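Long-range contacts in regulatory protein E2 (PDB 2JEX), which is thought to act with the E1 protein to start viral DNA replication and to regulate viral transcription, represented here by its N-terminal transactivation domain: residues A[109-119]-A[129-139]; A[25-33]-A[77-85]. The protein carries 1 engineered substitution. All coordinates share one frame; numbering follows the deposited sequence.

How the contacts relate
Contact 2 lies in the helical part of the transactivation domain, where helices 26-48 and 62-83 run antiparallel; contact 1 is the hairpin of strands 110-120 and 128-140 in the antiparallel sheet that follows. Their centres are about 21 Å apart, yet they touch through Phe110, at the start of the hairpin. Its ring packs on helix 62-83, with Phe110 CD1 3.5 Å from Leu82 CD1 and Phe110 CZ 3.6 Å from Leu79 CD2, so Leu79 faces helix 26-48 and the hairpin at once. Trp92 is a second bridge: its carbonyl accepts from His29 of contact 2, and its ring meets Tyr138 and Lys112 of contact 1.

Contact 1 of 2, residues A[109-119]-A[129-139]; sequences CFKKGARVVEV and NWYTVYSNLYM
Phe110 and Tyr138 open an antiparallel ladder that runs to Val119 and Asn129. The hydrogen-bonded pairs exchange N-H and C=O both ways, shortest at Val117 N to Tyr131 O (2.6 Å) and longest, at 3.2 Å, from Phe110 N to Tyr138 O. The regular pattern slips between Lys112-Asn136 and Ala114-Tyr134. There Gly113 takes a positive phi (84°), and its O accepts from Ser135 N at 2.7 Å.

Nearby, Lys111 CB lies over one face of the Tyr134 ring, 4.0 Å from its centroid, in a CH-pi contact, while Ala114 CB meets Tyr134 CE2 at 3.3 Å. Bent at its far end (chi4 -34°), Lys111 turns NZ back to Cys109 O (2.7 Å), and Pro106 O is a second acceptor. Lys112 CE passes Tyr138 OH at 3.4 Å, and NZ forms a salt bridge with Glu90 and a hydrogen bond with Pro91 O. Arg115 has Val133 CG1 over one guanidinium face and Ser135 CB at the edge; its NE makes a salt bridge with Asp190 OD1 and its NH2 donates to Ala150 O. Tyr131 OH bonds Glu176.

Paired amides and side-chain packing join the strands; the ends of Lys112, Arg115 and Tyr131 tie the hairpin outward.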
loop_
_atom_site.group_PDB
_atom_site.type_symbol
_atom_site.label_atom_id
_atom_site.label_comp_id
_atom_site.label_asym_id
_atom_site.label_seq_id
_atom_site.Cartn_x
_atom_site.Cartn_y
_atom_site.Cartn_z
ATOM N N CYS A 109 -0.566 -5.864 -1.275
ATOM C CA CYS A 109 -1.414 -6.302 -0.166
ATOM C C CYS A 109 -1.794 -5.119 0.722
ATOM O O CYS A 109 -1.030 -4.156 0.859
ATOM C CB CYS A 109 -0.759 -7.434 0.657
ATOM S SG CYS A 109 0.661 -6.990 1.716
ATOM N N PHE A 110 -2.980 -5.191 1.319
ATOM C CA PHE A 110 -3.434 -4.142 2.217
ATOM C C PHE A 110 -2.856 -4.364 3.613
ATOM O O PHE A 110 -2.571 -5.501 4.008
ATOM C CB PHE A 110 -4.963 -4.033 2.206
ATOM C CG PHE A 110 -5.537 -3.791 0.829
ATOM C CD1 PHE A 110 -6.138 -4.829 0.116
ATOM C CD2 PHE A 110 -5.448 -2.534 0.229
ATOM C CE1 PHE A 110 -6.652 -4.618 -1.160
ATOM C CE2 PHE A 110 -5.966 -2.310 -1.056
ATOM C CZ PHE A 110 -6.566 -3.351 -1.754
ATOM N N LYS A 111 -2.643 -3.271 4.342
ATOM C CA LYS A 111 -1.852 -3.321 5.572
ATOM C C LYS A 111 -2.388 -2.401 6.657
ATOM O O LYS A 111 -2.664 -1.231 6.401
ATOM C CB LYS A 111 -0.384 -2.963 5.296
ATOM C CG LYS A 111 0.204 -3.530 4.017
ATOM C CD LYS A 111 1.705 -3.334 3.990
ATOM C CE LYS A 111 2.265 -3.199 2.598
ATOM N NZ LYS A 111 1.586 -4.004 1.540
ATOM N N LYS A 112 -2.525 -2.936 7.870
ATOM C CA LYS A 112 -2.865 -2.126 9.046
ATOM C C LYS A 112 -1.906 -2.415 10.209
ATOM O O LYS A 112 -1.310 -3.494 10.279
ATOM C CB LYS A 112 -4.319 -2.354 9.471
ATOM C CG LYS A 112 -5.360 -1.989 8.397
ATOM C CD LYS A 112 -6.768 -1.890 8.960
ATOM C CE LYS A 112 -7.366 -3.266 9.180
ATOM N NZ LYS A 112 -8.856 -3.239 9.279
ATOM N N GLY A 113 -1.760 -1.444 11.109
ATOM C CA GLY A 113 -0.917 -1.603 12.294
ATOM C C GLY A 113 0.545 -1.300 12.012
ATOM O O GLY A 113 1.370 -2.207 11.942
ATOM N N ALA A 114 0.854 -0.019 11.840
ATOM C CA ALA A 114 2.203 0.415 11.484
ATOM C C ALA A 114 3.070 0.563 12.721
ATOM O O ALA A 114 2.604 1.032 13.775
ATOM C CB ALA A 114 2.159 1.738 10.713
ATOM N N ARG A 115 4.328 0.154 12.589
ATOM C CA ARG A 115 5.337 0.453 13.600
ATOM C C ARG A 115 6.711 0.598 12.973
ATOM O O ARG A 115 6.955 0.116 11.866
ATOM C CB ARG A 115 5.352 -0.598 14.715
ATOM C CG ARG A 115 5.968 -1.909 14.319
ATOM C CD ARG A 115 5.674 -2.941 15.369
ATOM N NE ARG A 115 6.335 -4.203 15.062
ATOM C CZ ARG A 115 5.795 -5.183 14.346
ATOM N NH1 ARG A 115 4.571 -5.059 13.834
ATOM N NH2 ARG A 115 6.483 -6.295 14.140
ATOM N N VAL A 116 7.607 1.267 13.688
ATOM C CA VAL A 116 8.942 1.518 13.166
ATOM C C VAL A 116 9.947 0.499 13.703
ATOM O O VAL A 116 10.059 0.279 14.912
ATOM C CB VAL A 116 9.401 2.991 13.426
ATOM C CG1 VAL A 116 10.838 3.200 12.988
ATOM C CG2 VAL A 116 8.473 3.985 12.692
ATOM N N VAL A 117 10.661 -0.129 12.776
ATOM C CA VAL A 117 11.807 -0.969 13.103
ATOM C C VAL A 117 13.096 -0.163 12.859
ATOM O O VAL A 117 13.253 0.481 11.817
ATOM C CB VAL A 117 11.756 -2.299 12.298
ATOM C CG1 VAL A 117 13.042 -3.085 12.428
ATOM C CG2 VAL A 117 10.584 -3.154 12.791
ATOM N N GLU A 118 13.990 -0.170 13.842
ATOM C CA GLU A 118 15.249 0.568 13.743
ATOM C C GLU A 118 16.448 -0.366 13.626
ATOM O O GLU A 118 16.596 -1.299 14.416
ATOM C CB GLU A 118 15.450 1.509 14.940
ATOM C CG GLU A 118 16.716 2.368 14.803
ATOM C CD GLU A 118 17.043 3.200 16.043
ATOM O OE1 GLU A 118 17.389 4.391 15.853
ATOM O OE2 GLU A 118 16.965 2.677 17.190
ATOM N N VAL A 119 17.294 -0.110 12.633
ATOM C CA VAL A 119 18.511 -0.895 12.442
ATOM C C VAL A 119 19.742 -0.009 12.634
ATOM O O VAL A 119 19.854 1.059 12.030
ATOM C CB VAL A 119 18.554 -1.619 11.066
ATOM C CG1 VAL A 119 19.803 -2.498 10.961
ATOM C CG2 VAL A 119 17.328 -2.486 10.887
ATOM N N ASN A 129 19.176 3.256 10.384
ATOM C CA ASN A 129 18.102 3.363 9.406
ATOM C C ASN A 129 16.822 2.795 9.988
ATOM O O ASN A 129 16.864 1.967 10.894
ATOM C CB ASN A 129 18.457 2.650 8.102
ATOM C CG ASN A 129 17.842 3.325 6.870
ATOM O OD1 ASN A 129 17.880 2.770 5.779
ATOM N ND2 ASN A 129 17.274 4.518 7.045
ATOM N N TRP A 130 15.680 3.270 9.499
ATOM C CA TRP A 130 14.407 2.830 10.042
ATOM C C TRP A 130 13.416 2.373 8.978
ATOM O O TRP A 130 13.435 2.853 7.855
ATOM C CB TRP A 130 13.817 3.856 11.032
ATOM C CG TRP A 130 13.813 5.301 10.598
ATOM C CD1 TRP A 130 13.138 5.831 9.545
ATOM C CD2 TRP A 130 14.484 6.402 11.237
ATOM N NE1 TRP A 130 13.363 7.186 9.468
ATOM C CE2 TRP A 130 14.187 7.561 10.494
ATOM C CE3 TRP A 130 15.324 6.515 12.357
ATOM C CZ2 TRP A 130 14.683 8.832 10.837
ATOM C CZ3 TRP A 130 15.827 7.786 12.700
ATOM C CH2 TRP A 130 15.496 8.925 11.939
ATOM N N TYR A 131 12.597 1.387 9.341
ATOM C CA TYR A 131 11.685 0.695 8.421
ATOM C C TYR A 131 10.300 0.607 9.047
ATOM O O TYR A 131 10.161 0.257 10.223
ATOM C CB TYR A 131 12.212 -0.717 8.110
ATOM C CG TYR A 131 13.667 -0.726 7.668
ATOM C CD1 TYR A 131 14.703 -0.695 8.600
ATOM C CD2 TYR A 131 14.002 -0.729 6.316
ATOM C CE1 TYR A 131 16.034 -0.665 8.195
ATOM C CE2 TYR A 131 15.324 -0.710 5.908
ATOM C CZ TYR A 131 16.334 -0.680 6.857
ATOM O OH TYR A 131 17.644 -0.663 6.450
ATOM N N THR A 132 9.276 0.931 8.263
ATOM C CA THR A 132 7.890 0.838 8.718
ATOM C C THR A 132 7.367 -0.558 8.426
ATOM O O THR A 132 7.365 -0.999 7.274
ATOM C CB THR A 132 7.009 1.901 8.047
ATOM O OG1 THR A 132 7.552 3.196 8.326
ATOM C CG2 THR A 132 5.565 1.835 8.564
ATOM N N VAL A 133 6.958 -1.255 9.487
ATOM C CA VAL A 133 6.429 -2.616 9.387
ATOM C C VAL A 133 4.967 -2.639 9.835
ATOM O O VAL A 133 4.586 -1.944 10.773
ATOM C CB VAL A 133 7.283 -3.615 10.210
ATOM C CG1 VAL A 133 6.778 -5.052 10.054
ATOM C CG2 VAL A 133 8.728 -3.540 9.763
ATOM N N TYR A 134 4.154 -3.434 9.147
ATOM C CA TYR A 134 2.724 -3.539 9.439
ATOM C C TYR A 134 2.402 -4.875 10.094
ATOM O O TYR A 134 2.786 -5.927 9.588
ATOM C CB TYR A 134 1.890 -3.292 8.168
ATOM C CG TYR A 134 2.016 -1.863 7.678
ATOM C CD1 TYR A 134 2.980 -1.504 6.729
ATOM C CD2 TYR A 134 1.202 -0.861 8.194
ATOM C CE1 TYR A 134 3.114 -0.185 6.293
ATOM C CE2 TYR A 134 1.331 0.459 7.770
ATOM C CZ TYR A 134 2.291 0.792 6.829
ATOM O OH TYR A 134 2.411 2.105 6.420
ATOM N N SER A 135 1.714 -4.829 11.234
ATOM C CA SER A 135 1.422 -6.037 12.004
ATOM C C SER A 135 0.358 -6.902 11.334
ATOM O O SER A 135 0.275 -8.108 11.598
ATOM C CB SER A 135 0.990 -5.682 13.431
ATOM O OG SER A 135 -0.232 -4.956 13.440
ATOM N N ASN A 136 -0.446 -6.281 10.469
ATOM C CA ASN A 136 -1.564 -6.962 9.822
ATOM C C ASN A 136 -1.534 -6.785 8.312
ATOM O O ASN A 136 -1.614 -5.666 7.804
ATOM C CB ASN A 136 -2.908 -6.507 10.423
ATOM C CG ASN A 136 -2.990 -6.749 11.938
ATOM O OD1 ASN A 136 -2.577 -7.798 12.438
ATOM N ND2 ASN A 136 -3.521 -5.774 12.667
ATOM N N LEU A 137 -1.394 -7.906 7.610
ATOM C CA LEU A 137 -1.287 -7.915 6.158
ATOM C C LEU A 137 -2.381 -8.785 5.570
ATOM O O LEU A 137 -2.592 -9.917 6.011
ATOM C CB LEU A 137 0.079 -8.446 5.705
ATOM C CG LEU A 137 1.389 -7.828 6.211
ATOM C CD1 LEU A 137 2.591 -8.574 5.636
ATOM C CD2 LEU A 137 1.468 -6.356 5.863
ATOM N N TYR A 138 -3.069 -8.247 4.568
ATOM C CA TYR A 138 -4.170 -8.947 3.914
ATOM C C TYR A 138 -3.816 -9.211 2.450
ATOM O O TYR A 138 -3.799 -8.290 1.627
ATOM C CB TYR A 138 -5.462 -8.135 4.036
ATOM C CG TYR A 138 -5.801 -7.734 5.455
ATOM C CD1 TYR A 138 -5.201 -6.618 6.046
ATOM C CD2 TYR A 138 -6.720 -8.468 6.208
ATOM C CE1 TYR A 138 -5.497 -6.245 7.353
ATOM C CE2 TYR A 138 -7.030 -8.100 7.521
ATOM C CZ TYR A 138 -6.412 -6.989 8.083
ATOM O OH TYR A 138 -6.705 -6.609 9.365
ATOM N N MET A 139 -3.526 -10.474 2.143
ATOM C CA MET A 139 -3.020 -10.861 0.827
ATOM C C MET A 139 -3.855 -11.934 0.141
ATOM O O MET A 139 -4.338 -12.870 0.779
ATOM C CB MET A 139 -1.546 -11.288 0.906
ATOM C CG MET A 139 -1.138 -11.974 2.204
ATOM S SD MET A 139 0.656 -12.022 2.463
ATOM C CE MET A 139 1.125 -13.263 1.247
#

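Contact 2 of 2, residues A[25-33]-A[77-85]; sequences KLQDHILYW and LSLQELSKT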
loop_
_atom_site.group_PDB
_atom_site.type_symbol
_atom_site.label_atom_id
_atom_site.label_comp_id
_atom_site.label_asym_id
_atom_site.label_seq_id
_atom_site.Cartn_x
_atom_site.Cartn_y
_atom_site.Cartn_z
ATOM N N LYS A 25 -15.306 2.719 7.015
ATOM C CA LYS A 25 -16.053 1.645 6.354
ATOM C C LYS A 25 -15.493 1.330 4.966
ATOM O O LYS A 25 -15.281 2.231 4.155
ATOM C CB LYS A 25 -17.555 1.966 6.293
ATOM C CG LYS A 25 -18.369 1.063 5.357
ATOM C CD LYS A 25 -18.328 -0.417 5.761
ATOM C CE LYS A 25 -18.781 -1.318 4.619
ATOM N NZ LYS A 25 -20.262 -1.207 4.398
ATOM N N LEU A 26 -15.264 0.040 4.718
ATOM C CA LEU A 26 -14.717 -0.463 3.459
ATOM C C LEU A 26 -15.503 -0.030 2.205
ATOM O O LEU A 26 -14.909 0.238 1.164
ATOM C CB LEU A 26 -14.579 -1.996 3.516
ATOM C CG LEU A 26 -13.894 -2.776 2.370
ATOM C CD1 LEU A 26 -12.577 -2.132 1.871
ATOM C CD2 LEU A 26 -13.651 -4.223 2.786
ATOM N N GLN A 27 -16.824 0.047 2.325
ATOM C CA GLN A 27 -17.698 0.395 1.211
ATOM C C GLN A 27 -17.499 1.824 0.708
ATOM O O GLN A 27 -17.575 2.077 -0.486
ATOM C CB GLN A 27 -19.164 0.158 1.581
ATOM C CG GLN A 27 -20.121 0.178 0.396
ATOM C CD GLN A 27 -19.691 -0.754 -0.725
ATOM O OE1 GLN A 27 -19.602 -0.347 -1.883
ATOM N NE2 GLN A 27 -19.417 -2.014 -0.382
ATOM N N ASP A 28 -17.241 2.751 1.623
ATOM C CA ASP A 28 -16.902 4.115 1.239
ATOM C C ASP A 28 -15.599 4.188 0.437
ATOM O O ASP A 28 -15.448 5.050 -0.430
ATOM C CB ASP A 28 -16.812 5.003 2.476
ATOM C CG ASP A 28 -18.166 5.286 3.085
ATOM O OD1 ASP A 28 -18.323 5.074 4.306
ATOM O OD2 ASP A 28 -19.076 5.712 2.342
ATOM N N HIS A 29 -14.670 3.281 0.725
ATOM C CA HIS A 29 -13.388 3.245 0.030
ATOM C C HIS A 29 -13.498 2.570 -1.335
ATOM O O HIS A 29 -12.857 2.986 -2.289
ATOM C CB HIS A 29 -12.324 2.587 0.914
ATOM C CG HIS A 29 -12.168 3.258 2.244
ATOM N ND1 HIS A 29 -12.108 4.629 2.379
ATOM C CD2 HIS A 29 -12.087 2.753 3.497
ATOM C CE1 HIS A 29 -11.992 4.939 3.656
ATOM N NE2 HIS A 29 -11.969 3.818 4.356
ATOM N N ILE A 30 -14.316 1.529 -1.417
ATOM C CA ILE A 30 -14.718 0.966 -2.697
ATOM C C ILE A 30 -15.277 2.083 -3.580
ATOM O O ILE A 30 -14.853 2.238 -4.728
ATOM C CB ILE A 30 -15.746 -0.185 -2.521
ATOM C CG1 ILE A 30 -15.067 -1.382 -1.832
ATOM C CG2 ILE A 30 -16.382 -0.569 -3.888
ATOM C CD1 ILE A 30 -15.983 -2.516 -1.420
ATOM N N LEU A 31 -16.193 2.870 -3.014
ATOM C CA LEU A 31 -16.815 4.015 -3.678
ATOM C C LEU A 31 -15.817 5.064 -4.131
ATOM O O LEU A 31 -15.916 5.570 -5.242
ATOM C CB LEU A 31 -17.845 4.662 -2.751
ATOM C CG LEU A 31 -19.350 4.494 -2.954
ATOM C CD1 LEU A 31 -19.730 3.265 -3.783
ATOM C CD2 LEU A 31 -20.045 4.490 -1.591
ATOM N N TYR A 32 -14.867 5.390 -3.255
ATOM C CA TYR A 32 -13.797 6.338 -3.550
ATOM C C TYR A 32 -12.947 5.882 -4.733
ATOM O O TYR A 32 -12.631 6.685 -5.606
ATOM C CB TYR A 32 -12.917 6.580 -2.304
ATOM C CG TYR A 32 -11.610 7.292 -2.593
ATOM C CD1 TYR A 32 -11.543 8.688 -2.637
ATOM C CD2 TYR A 32 -10.443 6.568 -2.832
ATOM C CE1 TYR A 32 -10.343 9.346 -2.916
ATOM C CE2 TYR A 32 -9.237 7.211 -3.111
ATOM C CZ TYR A 32 -9.194 8.595 -3.151
ATOM O OH TYR A 32 -8.005 9.220 -3.436
ATOM N N TRP A 33 -12.569 4.607 -4.761
ATOM C CA TRP A 33 -11.703 4.120 -5.841
ATOM C C TRP A 33 -12.419 3.980 -7.167
ATOM O O TRP A 33 -11.802 4.121 -8.220
ATOM C CB TRP A 33 -10.982 2.829 -5.466
ATOM C CG TRP A 33 -9.841 3.109 -4.566
ATOM C CD1 TRP A 33 -9.762 2.836 -3.226
ATOM C CD2 TRP A 33 -8.614 3.763 -4.916
ATOM N NE1 TRP A 33 -8.553 3.267 -2.721
ATOM C CE2 TRP A 33 -7.830 3.842 -3.734
ATOM C CE3 TRP A 33 -8.097 4.285 -6.112
ATOM C CZ2 TRP A 33 -6.556 4.421 -3.716
ATOM C CZ3 TRP A 33 -6.821 4.857 -6.094
ATOM C CH2 TRP A 33 -6.071 4.926 -4.899
ATOM N N LEU A 77 -11.502 -3.440 -7.467
ATOM C CA LEU A 77 -11.766 -4.881 -7.563
ATOM C C LEU A 77 -11.221 -5.639 -6.364
ATOM O O LEU A 77 -11.899 -6.512 -5.831
ATOM C CB LEU A 77 -11.205 -5.465 -8.867
ATOM C CG LEU A 77 -11.722 -4.849 -10.172
ATOM C CD1 LEU A 77 -11.150 -5.555 -11.395
ATOM C CD2 LEU A 77 -13.253 -4.818 -10.226
ATOM N N SER A 78 -10.010 -5.281 -5.937
ATOM C CA SER A 78 -9.378 -5.889 -4.764
ATOM C C SER A 78 -10.208 -5.656 -3.515
ATOM O O SER A 78 -10.483 -6.595 -2.760
ATOM C CB SER A 78 -7.956 -5.357 -4.556
ATOM O OG SER A 78 -7.065 -5.892 -5.522
ATOM N N LEU A 79 -10.614 -4.406 -3.314
ATOM C CA LEU A 79 -11.429 -4.053 -2.158
ATOM C C LEU A 79 -12.804 -4.704 -2.189
ATOM O O LEU A 79 -13.320 -5.093 -1.136
ATOM C CB LEU A 79 -11.550 -2.531 -2.000
ATOM C CG LEU A 79 -10.247 -1.762 -1.748
ATOM C CD1 LEU A 79 -10.471 -0.269 -1.889
ATOM C CD2 LEU A 79 -9.630 -2.093 -0.361
ATOM N N GLN A 80 -13.384 -4.835 -3.388
ATOM C CA GLN A 80 -14.687 -5.481 -3.545
ATOM C C GLN A 80 -14.606 -6.950 -3.146
ATOM O O GLN A 80 -15.541 -7.492 -2.532
ATOM C CB GLN A 80 -15.207 -5.351 -4.974
ATOM C CG GLN A 80 -15.747 -3.978 -5.351
ATOM C CD GLN A 80 -16.240 -3.916 -6.801
ATOM O OE1 GLN A 80 -16.665 -2.859 -7.290
ATOM N NE2 GLN A 80 -16.185 -5.048 -7.491
ATOM N N GLU A 81 -13.492 -7.594 -3.496
ATOM C CA GLU A 81 -13.231 -8.965 -3.066
ATOM C C GLU A 81 -13.101 -9.052 -1.548
ATOM O O GLU A 81 -13.706 -9.919 -0.921
ATOM C CB GLU A 81 -11.984 -9.521 -3.743
ATOM C CG GLU A 81 -12.120 -9.708 -5.244
ATOM C CD GLU A 81 -10.948 -10.463 -5.850
ATOM O OE1 GLU A 81 -11.050 -10.899 -7.016
ATOM O OE2 GLU A 81 -9.924 -10.628 -5.153
ATOM N N LEU A 82 -12.323 -8.138 -0.970
ATOM C CA LEU A 82 -12.128 -8.055 0.486
ATOM C C LEU A 82 -13.417 -8.006 1.304
ATOM O O LEU A 82 -13.542 -8.714 2.296
ATOM C CB LEU A 82 -11.296 -6.833 0.850
ATOM C CG LEU A 82 -9.904 -7.053 1.432
ATOM C CD1 LEU A 82 -9.176 -5.718 1.509
ATOM C CD2 LEU A 82 -9.957 -7.730 2.805
ATOM N N SER A 83 -14.353 -7.158 0.884
ATOM C CA SER A 83 -15.627 -6.960 1.571
ATOM C C SER A 83 -16.462 -8.230 1.627
ATOM O O SER A 83 -17.295 -8.395 2.523
ATOM C CB SER A 83 -16.423 -5.852 0.901
ATOM O OG SER A 83 -16.668 -6.181 -0.452
ATOM N N LYS A 84 -16.227 -9.123 0.669
ATOM C CA LYS A 84 -16.910 -10.416 0.618
ATOM C C LYS A 84 -16.227 -11.475 1.502
ATOM O O LYS A 84 -16.608 -12.643 1.479
ATOM C CB LYS A 84 -17.021 -10.913 -0.831
ATOM C CG LYS A 84 -17.699 -9.949 -1.812
ATOM C CD LYS A 84 -19.071 -9.474 -1.319
ATOM C CE LYS A 84 -19.983 -9.047 -2.465
ATOM N NZ LYS A 84 -21.042 -10.074 -2.742
ATOM N N THR A 85 -15.220 -11.063 2.272
ATOM C CA THR A 85 -14.517 -11.965 3.191
ATOM C C THR A 85 -14.798 -11.603 4.652
ATOM O O THR A 85 -15.487 -10.623 4.949
ATOM C CB THR A 85 -12.973 -11.958 2.971
ATOM O OG1 THR A 85 -12.411 -10.757 3.511
ATOM C CG2 THR A 85 -12.608 -12.068 1.494
#
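Leu79 has its CG anti to the carbonyl carbon (chi1 -62°) and an extended chi2, which lays CD1 and CD2 along helix 26-48, and Leu26, with CG anti to the backbone N (chi1 -174°), reaches back. Leu26 CD1 meets Leu79 CD2 at 3.7 Å; the other Leu26 methyl, CD2, lies against the backbone of helix 62-83, 3.6 Å from Ser83 N. Ile30 and Leu79 pass alongside one another, pointing opposite ways, bringing Ile30 CG1 to 3.7 Å from Leu79 CB. Ile30 CG2 rests on Gln80 CG, and Ile30 CD1 ends near Ser83 OG. Leu79 CD1 approaches Trp33 CD1 obliquely at 3.5 Å.

Side-chain contacts across the interface are mainly apolar; several polar groups bond within their own helix or to nearby loops. Ser83 OG donates to Gln80 O at 2.7 Å, from above the carbonyl plane. His29 NE2 is bonded to Trp92 O and Trp33 NE1 to Thr97 O.

Leu79 is a knob in the hole formed by Leu26, His29, Ile30 and Trp33, between segments whose axes approach to 9.3 Å and run antiparallel at 160°. Such interdigitation is characteristic of helical bundles, here that of helices 4-21, 26-48 and 62-83 of the E2 transactivation domain.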